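Local coordinates for TIR-NB-LRR type resistance protein RPV1 (Vitis rotundifolia, PDB 5KU7) that is a plant intracellular immune receptor of the TIR-NB-LRR type, represented here by its TIR domain, and probably takes part in disease-resistance signalling, at residues Y21-H26 against N156-I161; E48-E53 against L79-K84; H74-L79 against P131-A136; G121-E124 against K129-R132. One frame throughout, in Å; residues are numbered along the deposited sequence.

Overall arrangement
All four contacts belong to one TIR domain, a parallel five-stranded sheet with helices on both faces. Interaction 1 joins helices 23-33 and 154-175 beside the second subunit. Interactions 2, 3 and 4 gather on the opposite side of the chain's centre, 24 to 31 Å from interaction 1 between centres. Helix 76-91 serves interactions 2 and 3, which share L79 and lie about 9 Å apart between centres; D80 OD1 to W133 NE1, 2.9 Å, ties them. Interaction 4, about 8 Å from interaction 3 between centres, shares P131 and R132 with it; its K129 NZ forms a 2.7 Å salt bridge to D80 OD2. Malonic acid lies at R15, G16, E17 and R20; R15 touches S75 of interaction 3.

Interaction 1 of 4, residues Y21-H26 against N156-I161; sequences YNFTDH and NQIKEI
This is a small, buried, wholly apolar helix-to-helix contact in the TIR fold: the first turn of helix 23-33 meets helix 154-175, the last helix of the domain, on one flank of the parallel sheet. I158 carries it from one side, F23 and H26 from the other, and no hydrogen bond crosses between the two segments. The isoleucine extends its CG1 branch into the angle between its two partners, with CD1 at the end resting 3.5 Å from H26 CB. Further back on the same branch, CG1 comes within 3.7 Å of F23 CE1, approaching the ring obliquely. The CB bond of F23 does not aim at I158, but with CG anti to the backbone N (chi1 177°) the ring ends up beside it, and the two side chains run past each other in opposite directions. The same ring also stacks on Y101 and touches L148 of strand 146-148, so it belongs to the packing against the sheet as well.

H26 divides its roles. Its CB serves the apolar contact, while the imidazole turns away toward the second subunit, where NE2 is hydrogen-bonded to E154 of that subunit and the ring stacks on the other copy of H26. I158 also packs on H26 of the second subunit, so the contact borders directly on the subunit interface. Just before the helix, N22 makes a local bond to the following residue and no cap: F23 N donates to N22 OD1 at 2.9 Å, with an N-H...O angle of 154°.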
loop_
_atom_site.group_PDB
_atom_site.type_symbol
_atom_site.label_atom_id
_atom_site.label_comp_id
_atom_site.label_asym_id
_atom_site.label_seq_id
_atom_site.Cartn_x
_atom_site.Cartn_y
_atom_site.Cartn_z
ATOM N N TYR A 21 -8.098 -2.711 0.554
ATOM C CA TYR A 21 -7.687 -1.862 1.639
ATOM C C TYR A 21 -6.294 -1.312 1.483
ATOM O O TYR A 21 -5.908 -0.424 2.227
ATOM C CB TYR A 21 -7.796 -2.622 2.960
ATOM C CG TYR A 21 -9.219 -2.946 3.266
ATOM C CD1 TYR A 21 -10.125 -1.938 3.539
ATOM C CD2 TYR A 21 -9.678 -4.256 3.223
ATOM C CE1 TYR A 21 -11.442 -2.224 3.806
ATOM C CE2 TYR A 21 -10.991 -4.554 3.494
ATOM C CZ TYR A 21 -11.868 -3.534 3.780
ATOM O OH TYR A 21 -13.183 -3.830 4.040
ATOM N N ASN A 22 -5.528 -1.833 0.534
ATOM C CA ASN A 22 -4.165 -1.335 0.405
ATOM C C ASN A 22 -3.934 -0.696 -0.963
ATOM O O ASN A 22 -4.196 0.502 -1.128
ATOM C CB ASN A 22 -3.143 -2.451 0.719
ATOM C CG ASN A 22 -3.617 -3.833 0.278
ATOM O OD1 ASN A 22 -3.769 -4.110 -0.914
ATOM N ND2 ASN A 22 -3.810 -4.719 1.246
ATOM N N PHE A 23 -3.446 -1.467 -1.935
ATOM C CA PHE A 23 -3.006 -0.865 -3.193
ATOM C C PHE A 23 -4.070 -0.025 -3.897
ATOM O O PHE A 23 -3.846 1.152 -4.213
ATOM C CB PHE A 23 -2.510 -1.922 -4.178
ATOM C CG PHE A 23 -2.128 -1.339 -5.509
ATOM C CD1 PHE A 23 -0.906 -0.678 -5.664
ATOM C CD2 PHE A 23 -3.004 -1.396 -6.586
ATOM C CE1 PHE A 23 -0.552 -0.125 -6.880
ATOM C CE2 PHE A 23 -2.665 -0.830 -7.827
ATOM C CZ PHE A 23 -1.441 -0.192 -7.979
ATOM N N THR A 24 -5.226 -0.620 -4.136
ATOM C CA THR A 24 -6.264 0.068 -4.887
ATOM C C THR A 24 -6.693 1.321 -4.136
ATOM O O THR A 24 -7.025 2.330 -4.745
ATOM C CB THR A 24 -7.479 -0.841 -5.130
ATOM O OG1 THR A 24 -7.058 -2.021 -5.835
ATOM C CG2 THR A 24 -8.506 -0.115 -5.942
ATOM N N ASP A 25 -6.660 1.259 -2.808
ATOM C CA ASP A 25 -6.990 2.428 -1.983
ATOM C C ASP A 25 -5.984 3.561 -2.188
ATOM O O ASP A 25 -6.391 4.708 -2.424
ATOM C CB ASP A 25 -7.050 2.040 -0.502
ATOM C CG ASP A 25 -7.625 3.133 0.354
ATOM O OD1 ASP A 25 -8.570 3.787 -0.101
ATOM O OD2 ASP A 25 -7.140 3.367 1.475
ATOM N N HIS A 26 -4.683 3.229 -2.134
ATOM C CA HIS A 26 -3.603 4.212 -2.379
ATOM C C HIS A 26 -3.708 4.776 -3.805
ATOM O O HIS A 26 -3.485 5.973 -4.031
ATOM C CB HIS A 26 -2.208 3.586 -2.155
ATOM C CG HIS A 26 -1.947 3.178 -0.732
ATOM N ND1 HIS A 26 -2.000 4.066 0.324
ATOM C CD2 HIS A 26 -1.644 1.974 -0.194
ATOM C CE1 HIS A 26 -1.740 3.427 1.451
ATOM N NE2 HIS A 26 -1.528 2.157 1.164
ATOM N N ASN A 156 5.828 5.173 -5.985
ATOM C CA ASN A 156 6.367 5.650 -7.248
ATOM C C ASN A 156 5.709 4.992 -8.425
ATOM O O ASN A 156 5.525 5.618 -9.449
ATOM C CB ASN A 156 7.871 5.414 -7.308
ATOM C CG ASN A 156 8.631 6.592 -6.804
ATOM O OD1 ASN A 156 9.013 6.626 -5.638
ATOM N ND2 ASN A 156 8.817 7.599 -7.657
ATOM N N GLN A 157 5.413 3.705 -8.275
ATOM C CA GLN A 157 4.613 2.975 -9.237
ATOM C C GLN A 157 3.295 3.683 -9.430
ATOM O O GLN A 157 2.860 3.895 -10.545
ATOM C CB GLN A 157 4.368 1.539 -8.773
ATOM C CG GLN A 157 5.605 0.632 -8.884
ATOM C CD GLN A 157 5.342 -0.718 -8.250
ATOM O OE1 GLN A 157 4.687 -0.807 -7.204
ATOM N NE2 GLN A 157 5.797 -1.779 -8.897
ATOM N N ILE A 158 2.681 4.070 -8.323
ATOM C CA ILE A 158 1.394 4.743 -8.357
ATOM C C ILE A 158 1.476 6.154 -8.944
ATOM O O ILE A 158 0.595 6.567 -9.693
ATOM C CB ILE A 158 0.780 4.831 -6.950
ATOM C CG1 ILE A 158 0.292 3.454 -6.503
ATOM C CG2 ILE A 158 -0.351 5.859 -6.934
ATOM C CD1 ILE A 158 -0.619 3.495 -5.304
ATOM N N LYS A 159 2.512 6.902 -8.578
ATOM C CA LYS A 159 2.687 8.242 -9.122
ATOM C C LYS A 159 2.836 8.179 -10.639
ATOM O O LYS A 159 2.278 8.997 -11.379
ATOM C CB LYS A 159 3.905 8.932 -8.495
ATOM C CG LYS A 159 4.197 10.326 -9.057
ATOM C CD LYS A 159 5.460 10.949 -8.441
ATOM C CE LYS A 159 6.738 10.283 -8.964
ATOM N NZ LYS A 159 7.986 11.018 -8.572
ATOM N N GLU A 160 3.576 7.183 -11.101
ATOM C CA GLU A 160 3.814 7.026 -12.525
ATOM C C GLU A 160 2.495 6.717 -13.276
ATOM O O GLU A 160 2.178 7.340 -14.287
ATOM C CB GLU A 160 4.850 5.933 -12.744
ATOM C CG GLU A 160 4.908 5.422 -14.144
ATOM C CD GLU A 160 6.013 4.420 -14.330
ATOM O OE1 GLU A 160 6.808 4.226 -13.373
ATOM O OE2 GLU A 160 6.083 3.836 -15.432
ATOM N N ILE A 161 1.716 5.786 -12.740
ATOM C CA ILE A 161 0.435 5.412 -13.315
ATOM C C ILE A 161 -0.550 6.582 -13.367
ATOM O O ILE A 161 -1.194 6.857 -14.391
ATOM C CB ILE A 161 -0.189 4.266 -12.504
ATOM C CG1 ILE A 161 0.630 2.985 -12.688
ATOM C CG2 ILE A 161 -1.661 4.055 -12.888
ATOM C CD1 ILE A 161 0.358 1.950 -11.630
#

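Interaction 2 of 4, residues E48-E53 against L79-K84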
loop_
_atom_site.group_PDB
_atom_site.type_symbol
_atom_site.label_atom_id
_atom_site.label_comp_id
_atom_site.label_asym_id
_atom_site.label_seq_id
_atom_site.Cartn_x
_atom_site.Cartn_y
_atom_site.Cartn_z
ATOM N N GLU A 48 -26.740 -12.630 -6.363
ATOM C CA GLU A 48 -25.920 -13.362 -7.321
ATOM C C GLU A 48 -25.498 -12.504 -8.509
ATOM O O GLU A 48 -24.408 -12.671 -9.048
ATOM C CB GLU A 48 -26.675 -14.602 -7.817
ATOM C CG GLU A 48 -25.968 -15.368 -8.930
ATOM C CD GLU A 48 -26.643 -16.688 -9.250
ATOM O OE1 GLU A 48 -26.656 -17.578 -8.373
ATOM O OE2 GLU A 48 -27.165 -16.840 -10.376
ATOM N N ALA A 49 -26.380 -11.610 -8.931
ATOM C CA ALA A 49 -26.129 -10.783 -10.107
ATOM C C ALA A 49 -25.498 -9.457 -9.734
ATOM O O ALA A 49 -25.821 -8.872 -8.699
ATOM C CB ALA A 49 -27.425 -10.548 -10.877
ATOM N N ILE A 50 -24.620 -8.971 -10.600
ATOM C CA ILE A 50 -23.916 -7.720 -10.346
ATOM C C ILE A 50 -24.910 -6.566 -10.228
ATOM O O ILE A 50 -25.936 -6.548 -10.915
ATOM C CB ILE A 50 -22.904 -7.435 -11.449
ATOM C CG1 ILE A 50 -22.026 -6.259 -11.059
ATOM C CG2 ILE A 50 -23.615 -7.149 -12.763
ATOM C CD1 ILE A 50 -20.926 -5.993 -12.060
ATOM N N ALA A 51 -24.607 -5.626 -9.336
ATOM C CA ALA A 51 -25.487 -4.498 -9.063
ATOM C C ALA A 51 -25.611 -3.554 -10.255
ATOM O O ALA A 51 -24.609 -3.170 -10.850
ATOM C CB ALA A 51 -24.999 -3.739 -7.841
ATOM N N PRO A 52 -26.856 -3.178 -10.604
ATOM C CA PRO A 52 -27.131 -2.236 -11.688
ATOM C C PRO A 52 -26.440 -0.899 -11.489
ATOM O O PRO A 52 -26.057 -0.288 -12.477
ATOM C CB PRO A 52 -28.663 -2.071 -11.637
ATOM C CG PRO A 52 -29.149 -3.334 -11.032
ATOM C CD PRO A 52 -28.092 -3.735 -10.033
ATOM N N GLU A 53 -26.317 -0.444 -10.245
ATOM C CA GLU A 53 -25.608 0.800 -9.942
ATOM C C GLU A 53 -24.164 0.761 -10.482
ATOM O O GLU A 53 -23.621 1.786 -10.908
ATOM C CB GLU A 53 -25.603 1.067 -8.424
ATOM C CG GLU A 53 -24.581 2.130 -7.971
ATOM C CD GLU A 53 -24.524 2.352 -6.446
ATOM O OE1 GLU A 53 -25.471 1.944 -5.739
ATOM O OE2 GLU A 53 -23.526 2.951 -5.965
ATOM N N LEU A 79 -15.601 -10.244 -13.250
ATOM C CA LEU A 79 -15.637 -10.618 -14.665
ATOM C C LEU A 79 -16.802 -9.940 -15.391
ATOM O O LEU A 79 -16.641 -9.447 -16.512
ATOM C CB LEU A 79 -15.708 -12.145 -14.829
ATOM C CG LEU A 79 -14.413 -12.859 -14.458
ATOM C CD1 LEU A 79 -14.494 -14.344 -14.703
ATOM C CD2 LEU A 79 -13.234 -12.268 -15.227
ATOM N N ASP A 80 -17.973 -9.922 -14.765
ATOM C CA ASP A 80 -19.138 -9.283 -15.387
ATOM C C ASP A 80 -18.863 -7.791 -15.513
ATOM O O ASP A 80 -19.249 -7.156 -16.489
ATOM C CB ASP A 80 -20.409 -9.547 -14.583
ATOM C CG ASP A 80 -20.945 -10.945 -14.795
ATOM O OD1 ASP A 80 -20.649 -11.544 -15.856
ATOM O OD2 ASP A 80 -21.666 -11.451 -13.906
ATOM N N GLU A 81 -18.181 -7.250 -14.507
ATOM C CA GLU A 81 -17.703 -5.872 -14.518
ATOM C C GLU A 81 -16.852 -5.573 -15.739
ATOM O O GLU A 81 -17.050 -4.577 -16.446
ATOM C CB GLU A 81 -16.875 -5.601 -13.268
ATOM C CG GLU A 81 -16.992 -4.209 -12.751
ATOM C CD GLU A 81 -16.529 -4.109 -11.327
ATOM O OE1 GLU A 81 -15.293 -4.128 -11.105
ATOM O OE2 GLU A 81 -17.404 -4.051 -10.426
ATOM N N LEU A 82 -15.885 -6.453 -15.954
ATOM C CA LEU A 82 -14.922 -6.310 -17.025
ATOM C C LEU A 82 -15.568 -6.382 -18.391
ATOM O O LEU A 82 -15.153 -5.672 -19.306
ATOM C CB LEU A 82 -13.843 -7.392 -16.915
ATOM C CG LEU A 82 -12.698 -7.252 -17.915
ATOM C CD1 LEU A 82 -12.016 -5.893 -17.782
ATOM C CD2 LEU A 82 -11.709 -8.390 -17.746
ATOM N N VAL A 83 -16.566 -7.249 -18.537
ATOM C CA VAL A 83 -17.292 -7.365 -19.813
ATOM C C VAL A 83 -17.989 -6.054 -20.142
ATOM O O VAL A 83 -17.911 -5.569 -21.264
ATOM C CB VAL A 83 -18.326 -8.498 -19.791
ATOM C CG1 VAL A 83 -19.182 -8.458 -21.057
ATOM C CG2 VAL A 83 -17.634 -9.848 -19.658
ATOM N N LYS A 84 -18.667 -5.481 -19.152
ATOM C CA LYS A 84 -19.320 -4.187 -19.318
ATOM C C LYS A 84 -18.318 -3.115 -19.729
ATOM O O LYS A 84 -18.584 -2.316 -20.619
ATOM C CB LYS A 84 -20.012 -3.752 -18.021
ATOM C CG LYS A 84 -20.716 -2.411 -18.153
ATOM C CD LYS A 84 -21.887 -2.522 -19.193
ATOM C CE LYS A 84 -22.610 -1.190 -19.366
ATOM N NZ LYS A 84 -23.836 -1.298 -20.242
#
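I50 meets the helix turn at D80 and E81 through one methyl group, in the part of the TIR fold where the loop leading into helix 52-59 passes alongside helix 76-91. The contact is partly buried and rests on packing, without a hydrogen bond between the two segments.

The packing comes from the end of the isoleucine. With CG1 anti to the backbone N (chi1 -171°) and the chain continuing extended, CD1 is carried out to the helix surface. There it lies 3.9 Å from E81 N and 4.2 Å from E81 CB, so the methyl rests against backbone as much as against a side chain. D80 adds its CB, 4.4 Å from the same I50 CD1, a looser approach. The carboxylate of E81 also passes near this methyl.

The polar interactions involve other parts of the domain, where the carboxylate oxygens find their hydrogen-bonding partners. D80 OD2 forms a salt bridge with K129, a partner that would probably stabilise the negative charge. E81 reaches in another direction, its OE1 hydrogen-bonded to S13 of strand 8-14. Further along the helix, K84 pairs with E59 of helix 52-59. Within the helix itself, K84 N bonds back to D80 O at 3.2 Å.

Interaction 3 of 4, residues H74-L79 against P131-A136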
loop_
_atom_site.group_PDB
_atom_site.type_symbol
_atom_site.label_atom_id
_atom_site.label_comp_id
_atom_site.label_asym_id
_atom_site.label_seq_id
_atom_site.Cartn_x
_atom_site.Cartn_y
_atom_site.Cartn_z
ATOM N N HIS A 74 -11.491 -14.855 -9.983
ATOM C CA HIS A 74 -12.240 -15.701 -9.056
ATOM C C HIS A 74 -13.525 -15.018 -8.610
ATOM O O HIS A 74 -14.256 -15.532 -7.758
ATOM C CB HIS A 74 -11.412 -16.066 -7.830
ATOM C CG HIS A 74 -10.412 -17.146 -8.079
ATOM N ND1 HIS A 74 -9.200 -16.912 -8.695
ATOM C CD2 HIS A 74 -10.449 -18.472 -7.814
ATOM C CE1 HIS A 74 -8.529 -18.046 -8.780
ATOM N NE2 HIS A 74 -9.267 -19.010 -8.257
ATOM N N SER A 75 -13.779 -13.833 -9.146
ATOM C CA SER A 75 -15.003 -13.147 -8.807
ATOM C C SER A 75 -15.805 -12.924 -10.073
ATOM O O SER A 75 -15.366 -12.227 -10.982
ATOM C CB SER A 75 -14.705 -11.835 -8.085
ATOM O OG SER A 75 -15.818 -10.969 -8.119
ATOM N N ARG A 76 -16.987 -13.529 -10.122
ATOM C CA ARG A 76 -17.863 -13.396 -11.269
ATOM C C ARG A 76 -18.248 -11.943 -11.425
ATOM O O ARG A 76 -18.341 -11.446 -12.550
ATOM C CB ARG A 76 -19.109 -14.273 -11.128
ATOM C CG ARG A 76 -18.804 -15.710 -10.792
ATOM C CD ARG A 76 -20.025 -16.599 -10.961
ATOM N NE ARG A 76 -21.222 -15.999 -10.386
ATOM C CZ ARG A 76 -21.684 -16.263 -9.170
ATOM N NH1 ARG A 76 -21.038 -17.115 -8.380
ATOM N NH2 ARG A 76 -22.787 -15.660 -8.742
ATOM N N TRP A 77 -18.450 -11.255 -10.302
ATOM C CA TRP A 77 -18.757 -9.829 -10.345
ATOM C C TRP A 77 -17.637 -9.065 -11.029
ATOM O O TRP A 77 -17.908 -8.226 -11.886
ATOM C CB TRP A 77 -19.011 -9.266 -8.946
ATOM C CG TRP A 77 -20.361 -9.620 -8.381
ATOM C CD1 TRP A 77 -20.946 -10.859 -8.351
ATOM C CD2 TRP A 77 -21.285 -8.728 -7.740
ATOM N NE1 TRP A 77 -22.187 -10.787 -7.747
ATOM C CE2 TRP A 77 -22.416 -9.493 -7.359
ATOM C CE3 TRP A 77 -21.271 -7.354 -7.456
ATOM C CZ2 TRP A 77 -23.520 -8.928 -6.709
ATOM C CZ3 TRP A 77 -22.378 -6.791 -6.811
ATOM C CH2 TRP A 77 -23.483 -7.581 -6.444
ATOM N N CYS A 78 -16.379 -9.346 -10.670
ATOM C CA CYS A 78 -15.261 -8.708 -11.367
ATOM C C CYS A 78 -15.338 -8.988 -12.889
ATOM O O CYS A 78 -15.182 -8.076 -13.724
ATOM C CB CYS A 78 -13.916 -9.188 -10.790
ATOM S SG CYS A 78 -13.499 -8.455 -9.144
ATOM N N LEU A 79 -15.601 -10.244 -13.250
ATOM C CA LEU A 79 -15.637 -10.618 -14.665
ATOM C C LEU A 79 -16.802 -9.940 -15.391
ATOM O O LEU A 79 -16.641 -9.447 -16.512
ATOM C CB LEU A 79 -15.708 -12.145 -14.829
ATOM C CG LEU A 79 -14.413 -12.859 -14.458
ATOM C CD1 LEU A 79 -14.494 -14.344 -14.703
ATOM C CD2 LEU A 79 -13.234 -12.268 -15.227
ATOM N N PRO A 131 -17.010 -17.923 -22.309
ATOM C CA PRO A 131 -16.508 -17.325 -23.559
ATOM C C PRO A 131 -16.348 -15.790 -23.542
ATOM O O PRO A 131 -15.266 -15.303 -23.879
ATOM C CB PRO A 131 -17.570 -17.745 -24.582
ATOM C CG PRO A 131 -18.077 -19.033 -24.058
ATOM C CD PRO A 131 -18.110 -18.869 -22.564
ATOM N N ARG A 132 -17.394 -15.044 -23.184
ATOM C CA ARG A 132 -17.314 -13.581 -23.150
ATOM C C ARG A 132 -16.373 -13.100 -22.039
ATOM O O ARG A 132 -15.787 -12.011 -22.121
ATOM C CB ARG A 132 -18.708 -12.972 -22.998
ATOM C CG ARG A 132 -19.535 -13.146 -24.270
ATOM C CD ARG A 132 -20.759 -12.254 -24.326
ATOM N NE ARG A 132 -20.372 -10.850 -24.381
ATOM C CZ ARG A 132 -21.171 -9.869 -24.785
ATOM N NH1 ARG A 132 -22.399 -10.141 -25.214
ATOM N NH2 ARG A 132 -20.724 -8.620 -24.792
ATOM N N TRP A 133 -16.248 -13.921 -20.998
ATOM C CA TRP A 133 -15.339 -13.653 -19.894
ATOM C C TRP A 133 -13.907 -13.777 -20.397
ATOM O O TRP A 133 -13.080 -12.891 -20.173
ATOM C CB TRP A 133 -15.580 -14.624 -18.735
ATOM C CG TRP A 133 -16.702 -14.254 -17.815
ATOM C CD1 TRP A 133 -17.344 -13.050 -17.735
ATOM C CD2 TRP A 133 -17.318 -15.101 -16.834
ATOM N NE1 TRP A 133 -18.325 -13.097 -16.766
ATOM C CE2 TRP A 133 -18.327 -14.346 -16.200
ATOM C CE3 TRP A 133 -17.115 -16.427 -16.429
ATOM C CZ2 TRP A 133 -19.129 -14.873 -15.185
ATOM C CZ3 TRP A 133 -17.916 -16.948 -15.417
ATOM C CH2 TRP A 133 -18.909 -16.173 -14.810
ATOM N N ARG A 134 -13.630 -14.885 -21.087
ATOM C CA ARG A 134 -12.306 -15.147 -21.645
ATOM C C ARG A 134 -11.940 -14.062 -22.648
ATOM O O ARG A 134 -10.791 -13.629 -22.738
ATOM C CB ARG A 134 -12.253 -16.517 -22.334
ATOM C CG ARG A 134 -12.486 -17.702 -21.410
ATOM C CD ARG A 134 -11.915 -18.991 -21.996
ATOM N NE ARG A 134 -10.702 -19.353 -21.268
ATOM C CZ ARG A 134 -10.617 -20.329 -20.368
ATOM N NH1 ARG A 134 -11.679 -21.084 -20.102
ATOM N NH2 ARG A 134 -9.460 -20.557 -19.747
ATOM N N THR A 135 -12.931 -13.636 -23.416
ATOM C CA THR A 135 -12.717 -12.604 -24.412
ATOM C C THR A 135 -12.378 -11.265 -23.752
ATOM O O THR A 135 -11.452 -10.565 -24.172
ATOM C CB THR A 135 -13.951 -12.455 -25.309
ATOM O OG1 THR A 135 -14.022 -13.583 -26.185
ATOM C CG2 THR A 135 -13.869 -11.193 -26.136
ATOM N N ALA A 136 -13.113 -10.922 -22.701
ATOM C CA ALA A 136 -12.912 -9.643 -22.024
ATOM C C ALA A 136 -11.537 -9.560 -21.328
ATOM O O ALA A 136 -10.892 -8.504 -21.331
ATOM C CB ALA A 136 -14.024 -9.399 -21.042
#
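The indole of W133 lies with one face against L79, while R76 meets the outer part of its six-membered ring obliquely. Here helix 130-141 of the TIR fold packs on the first turn of helix 76-91, in a buried contact between two helices. L79 CB stands over the five-membered ring in a CH-pi contact, 3.5 Å from the centroid of that W133 ring and only 14° off its normal. On the same face L79 CD1 comes 3.6 Å from W133 CD2, an atom of the bond shared by the two rings, with CE3 of the six-membered ring next at 3.8 Å. One leucine therefore touches much of the bicycle, its side chain crossing the indole at about a right angle.

R76 contributes its aliphatic part: CD is 4.0 Å from W133 CH2, with CB and CG at similar range. A bend at chi3 turns the guanidinium aside, its plane 32° from that of the indole, and NH2 makes a weak hydrogen bond to E48 O. Y122 also meets the indole, with the two ring planes steeply inclined.

The indole N-H is hydrogen-bonded to D80, the residue after L79, so this bond and the leucine packing together restrict the ring's rotation. Behind these contacts, S75 is the N-cap of helix 76-91: its OG accepts from C78 N at 3.1 Å, with a nearly straight N-H...O angle of 168°.

Interaction 4 of 4, residues G121-E124 against K129-R132; sequences GYEE and KIPR
I130 points its CG1 branch between the side chains of Y122 and E123, and the end of that branch touches both residues. Its CG1 stands anti to the carbonyl carbon (chi1 -75°) and the chain stays extended beyond it. Y122 offers its CB, which lies 4.0 Å from both CG1 and CD1 of I130; its ring then turns away. CD1 goes on to E123, which comes from the outer side. The CB of that glutamate starts out away from I130, but a bend at chi2 (-65°) folds the chain round until the carboxylate passes the methyl at about a right angle, with E123 OE2 3.8 Å from I130 CD1. This second approach is plain van der Waals contact, made by an exposed side chain.

In the TIR fold this is where the chain leaves helix 113-122 and, after a short connection, enters helix 130-141; I130, near the start of the latter, packs back on the end of the preceding helix. The polar end of Y122 is engaged elsewhere on the domain. Its phenol packs on R76 and L79 of helix 76-91 and reaches the chain just before that helix, where OH is hydrogen-bonded to A73 O.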
loop_
_atom_site.group_PDB
_atom_site.type_symbol
_atom_site.label_atom_id
_atom_site.label_comp_id
_atom_site.label_asym_id
_atom_site.label_seq_id
_atom_site.Cartn_x
_atom_site.Cartn_y
_atom_site.Cartn_z
ATOM N N GLY A 121 -13.168 -23.737 -12.010
ATOM C CA GLY A 121 -14.329 -23.750 -11.140
ATOM C C GLY A 121 -15.611 -23.285 -11.810
ATOM O O GLY A 121 -16.709 -23.633 -11.369
ATOM N N TYR A 122 -15.487 -22.529 -12.897
ATOM C CA TYR A 122 -16.672 -22.021 -13.593
ATOM C C TYR A 122 -17.294 -23.066 -14.517
ATOM O O TYR A 122 -18.467 -22.963 -14.885
ATOM C CB TYR A 122 -16.314 -20.768 -14.394
ATOM C CG TYR A 122 -15.991 -19.587 -13.512
ATOM C CD1 TYR A 122 -16.635 -19.414 -12.294
ATOM C CD2 TYR A 122 -15.028 -18.665 -13.878
ATOM C CE1 TYR A 122 -16.340 -18.344 -11.472
ATOM C CE2 TYR A 122 -14.719 -17.588 -13.054
ATOM C CZ TYR A 122 -15.384 -17.435 -11.855
ATOM O OH TYR A 122 -15.092 -16.371 -11.038
ATOM N N GLU A 123 -16.507 -24.087 -14.851
ATOM C CA GLU A 123 -16.874 -25.081 -15.857
ATOM C C GLU A 123 -18.235 -25.734 -15.640
ATOM O O GLU A 123 -18.971 -25.979 -16.597
ATOM C CB GLU A 123 -15.802 -26.168 -15.924
ATOM C CG GLU A 123 -14.514 -25.707 -16.576
ATOM C CD GLU A 123 -14.689 -25.349 -18.041
ATOM O OE1 GLU A 123 -15.724 -25.726 -18.638
ATOM O OE2 GLU A 123 -13.790 -24.675 -18.591
ATOM N N GLU A 124 -18.571 -26.017 -14.386
ATOM C CA GLU A 124 -19.736 -26.846 -14.109
ATOM C C GLU A 124 -21.041 -26.064 -13.967
ATOM O O GLU A 124 -22.103 -26.590 -14.281
ATOM C CB GLU A 124 -19.497 -27.672 -12.845
ATOM C CG GLU A 124 -19.414 -26.852 -11.570
ATOM C CD GLU A 124 -19.291 -27.721 -10.331
ATOM O OE1 GLU A 124 -19.114 -28.952 -10.473
ATOM O OE2 GLU A 124 -19.378 -27.169 -9.213
ATOM N N LYS A 129 -21.162 -18.535 -19.664
ATOM C CA LYS A 129 -20.648 -17.172 -19.564
ATOM C C LYS A 129 -19.147 -17.102 -19.836
ATOM O O LYS A 129 -18.622 -16.035 -20.140
ATOM C CB LYS A 129 -20.962 -16.591 -18.180
ATOM C CG LYS A 129 -22.450 -16.458 -17.911
ATOM C CD LYS A 129 -22.720 -15.748 -16.599
ATOM C CE LYS A 129 -22.142 -14.345 -16.574
ATOM N NZ LYS A 129 -22.419 -13.693 -15.255
ATOM N N ILE A 130 -18.477 -18.245 -19.737
ATOM C CA ILE A 130 -17.016 -18.342 -19.876
ATOM C C ILE A 130 -16.403 -17.699 -21.133
ATOM O O ILE A 130 -15.377 -17.020 -21.041
ATOM C CB ILE A 130 -16.578 -19.816 -19.832
ATOM C CG1 ILE A 130 -16.655 -20.337 -18.393
ATOM C CG2 ILE A 130 -15.174 -19.980 -20.416
ATOM C CD1 ILE A 130 -16.170 -21.756 -18.217
ATOM N N PRO A 131 -17.010 -17.923 -22.309
ATOM C CA PRO A 131 -16.508 -17.325 -23.559
ATOM C C PRO A 131 -16.348 -15.790 -23.542
ATOM O O PRO A 131 -15.266 -15.303 -23.879
ATOM C CB PRO A 131 -17.570 -17.745 -24.582
ATOM C CG PRO A 131 -18.077 -19.033 -24.058
ATOM C CD PRO A 131 -18.110 -18.869 -22.564
ATOM N N ARG A 132 -17.394 -15.044 -23.184
ATOM C CA ARG A 132 -17.314 -13.581 -23.150
ATOM C C ARG A 132 -16.373 -13.100 -22.039
ATOM O O ARG A 132 -15.787 -12.011 -22.121
ATOM C CB ARG A 132 -18.708 -12.972 -22.998
ATOM C CG ARG A 132 -19.535 -13.146 -24.270
ATOM C CD ARG A 132 -20.759 -12.254 -24.326
ATOM N NE ARG A 132 -20.372 -10.850 -24.381
ATOM C CZ ARG A 132 -21.171 -9.869 -24.785
ATOM N NH1 ARG A 132 -22.399 -10.141 -25.214
ATOM N NH2 ARG A 132 -20.724 -8.620 -24.792
#